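Local structure of N-hydroxyarylamine O-acetyltransferase (Bacillus cereus, 4DMO) at residues Thr21-Phe24 with Glu25-Ser28. The protein is an active arylamine N-acetyltransferase that transfers acetyl groups to arylamines, and probably also to N-hydroxyarylamines. Residues are numbered along the deposited sequence; the frame is centred on the assembly and turned at random.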
ATOM      1  N   THR A  21     -17.596  12.368 -11.330  1.00 42.57           N
ATOM      2  CA  THR A  21     -17.277  11.289 -12.255  1.00 45.25           C
ATOM      3  C   THR A  21     -15.773  11.048 -12.265  1.00 40.82           C
ATOM      4  O   THR A  21     -15.013  11.916 -12.685  1.00 48.65           O
ATOM      5  CB  THR A  21     -17.737  11.603 -13.688  1.00 47.48           C
ATOM      6  OG1 THR A  21     -19.167  11.663 -13.735  1.00 56.12           O
ATOM      7  CG2 THR A  21     -17.267  10.530 -14.638  1.00 47.65           C
ATOM      8  N   VAL A  22     -15.346   9.865 -11.814  1.00 43.63           N
ATOM      9  CA  VAL A  22     -13.923   9.499 -11.809  1.00 33.39           C
ATOM     10  C   VAL A  22     -13.595   8.583 -13.002  1.00 28.45           C
ATOM     11  O   VAL A  22     -14.215   7.545 -13.196  1.00 34.78           O
ATOM     12  CB  VAL A  22     -13.537   8.771 -10.472  1.00 40.60           C
ATOM     13  CG1 VAL A  22     -12.013   8.565 -10.358  1.00 29.27           C
ATOM     14  CG2 VAL A  22     -14.041   9.556  -9.279  1.00 39.37           C
ATOM     15  N   SER A  23     -12.607   8.953 -13.792  1.00 25.31           N
ATOM     16  CA  SER A  23     -12.278   8.164 -14.966  1.00 33.88           C
ATOM     17  C   SER A  23     -11.062   7.311 -14.719  1.00 39.39           C
ATOM     18  O   SER A  23     -10.344   7.495 -13.729  1.00 38.17           O
ATOM     19  CB  SER A  23     -12.006   9.073 -16.179  1.00 47.64           C
ATOM     20  OG  SER A  23     -10.750   9.740 -16.069  1.00 47.52           O
ATOM     21  N   PHE A  24     -10.811   6.393 -15.649  1.00 39.71           N
ATOM     22  CA  PHE A  24      -9.639   5.532 -15.567  1.00 34.66           C
ATOM     23  C   PHE A  24      -8.358   6.338 -15.620  1.00 37.80           C
ATOM     24  O   PHE A  24      -7.401   6.095 -14.870  1.00 38.80           O
ATOM     25  CB  PHE A  24      -9.638   4.524 -16.707  1.00 31.25           C
ATOM     26  CG  PHE A  24      -8.467   3.612 -16.677  1.00 34.18           C
ATOM     27  CD1 PHE A  24      -8.488   2.480 -15.888  1.00 36.17           C
ATOM     28  CD2 PHE A  24      -7.327   3.885 -17.409  1.00 32.81           C
ATOM     29  CE1 PHE A  24      -7.404   1.623 -15.840  1.00 32.17           C
ATOM     30  CE2 PHE A  24      -6.244   3.015 -17.351  1.00 39.71           C
ATOM     31  CZ  PHE A  24      -6.301   1.890 -16.557  1.00 27.35           C
ATOM     32  N   GLU A  25      -8.339   7.298 -16.530  1.00 39.67           N
ATOM     33  CA  GLU A  25      -7.153   8.102 -16.762  1.00 38.47           C
ATOM     34  C   GLU A  25      -6.765   8.904 -15.518  1.00 34.66           C
ATOM     35  O   GLU A  25      -5.618   9.355 -15.401  1.00 32.75           O
ATOM     36  CB  GLU A  25      -7.399   8.993 -17.990  1.00 51.16           C
ATOM     37  CG  GLU A  25      -6.203   9.792 -18.446  1.00 61.17           C
ATOM     38  CD  GLU A  25      -6.045   9.804 -19.955  1.00 68.75           C
ATOM     39  OE1 GLU A  25      -5.607   8.769 -20.504  1.00 79.38           O
ATOM     40  OE2 GLU A  25      -6.345  10.837 -20.595  1.00 72.32           O
ATOM     41  N   ASP A  26      -7.743   9.066 -14.610  1.00 34.69           N
ATOM     42  CA  ASP A  26      -7.578   9.747 -13.315  1.00 30.63           C
ATOM     43  C   ASP A  26      -6.851   8.891 -12.255  1.00 34.83           C
ATOM     44  O   ASP A  26      -6.311   9.413 -11.282  1.00 31.36           O
ATOM     45  CB  ASP A  26      -8.941  10.112 -12.715  1.00 31.64           C
ATOM     46  CG  ASP A  26      -9.682  11.203 -13.485  1.00 40.71           C
ATOM     47  OD1 ASP A  26      -9.047  12.030 -14.174  1.00 44.61           O
ATOM     48  OD2 ASP A  26     -10.919  11.251 -13.341  1.00 34.79           O
ATOM     49  N   LEU A  27      -6.877   7.578 -12.420  1.00 28.34           N
ATOM     50  CA  LEU A  27      -6.433   6.668 -11.369  1.00 31.17           C
ATOM     51  C   LEU A  27      -4.968   6.861 -11.000  1.00 24.85           C
ATOM     52  O   LEU A  27      -4.605   6.927  -9.814  1.00 23.48           O
ATOM     53  CB  LEU A  27      -6.675   5.244 -11.817  1.00 28.84           C
ATOM     54  CG  LEU A  27      -8.159   4.947 -11.974  1.00 23.38           C
ATOM     55  CD1 LEU A  27      -8.348   3.520 -12.374  1.00 26.92           C
ATOM     56  CD2 LEU A  27      -8.917   5.254 -10.695  1.00 27.64           C
ATOM     57  N   SER A  28      -4.142   6.983 -12.021  1.00 25.91           N
ATOM     58  CA  SER A  28      -2.728   7.234 -11.842  1.00 21.40           C
ATOM     59  C   SER A  28      -2.476   8.448 -10.947  1.00 23.25           C
ATOM     60  O   SER A  28      -1.563   8.464 -10.114  1.00 22.24           O
ATOM     61  CB  SER A  28      -2.069   7.470 -13.187  1.00 20.30           C
ATOM     62  OG  SER A  28      -2.331   8.797 -13.633  1.00 34.48           O
TER
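D26 OD2 accepts the backbone N-H of S23, 2.9 Å from S23 N and nearly straight at 172°. The donor does not lie in the carboxylate plane but comes from above it. D26 CG stands beside its own backbone N (chi1 -69°), which folds the carboxylate back along the chain towards S23. The same carboxylate forms a salt bridge through OD1 with K19, a nearby positive charge that should favour the ionised form of D26. In return, D26 N points back at S23: it bonds S23 O at 3.2 Å, bent, and more weakly S23 OG at 3.4 Å. With chi1 of 73°, S23 holds its hydroxyl between its backbone N and carbonyl carbon, and S23 OG is 3.1 Å from D26 OD2. The two-way exchange, side chain to backbone N-H in both directions over three residues, matches a capping box, S23 in the N-cap place and D26 three residues on, with the S23 OG leg weak, at the turn that leads into helix 27-37 of the N-terminal helical part of the transferase. One residue on, L27 N donates to F24 O at 2.9 Å, and L27 CG sits against the same carbonyl oxygen. The side chains of F24 and L27 then cross at about a right angle, L27 CD1 meeting F24 CD1 at 3.7 Å obliquely to the ring. The F24 ring reaches the β-sheet, where it stacks with H117 and meets Y122; F24 and L27 both touch L115 of strand 103-117. V22 CG1 lies 4.2 Å from D26 CB, and V22 and L27 both rest on F87.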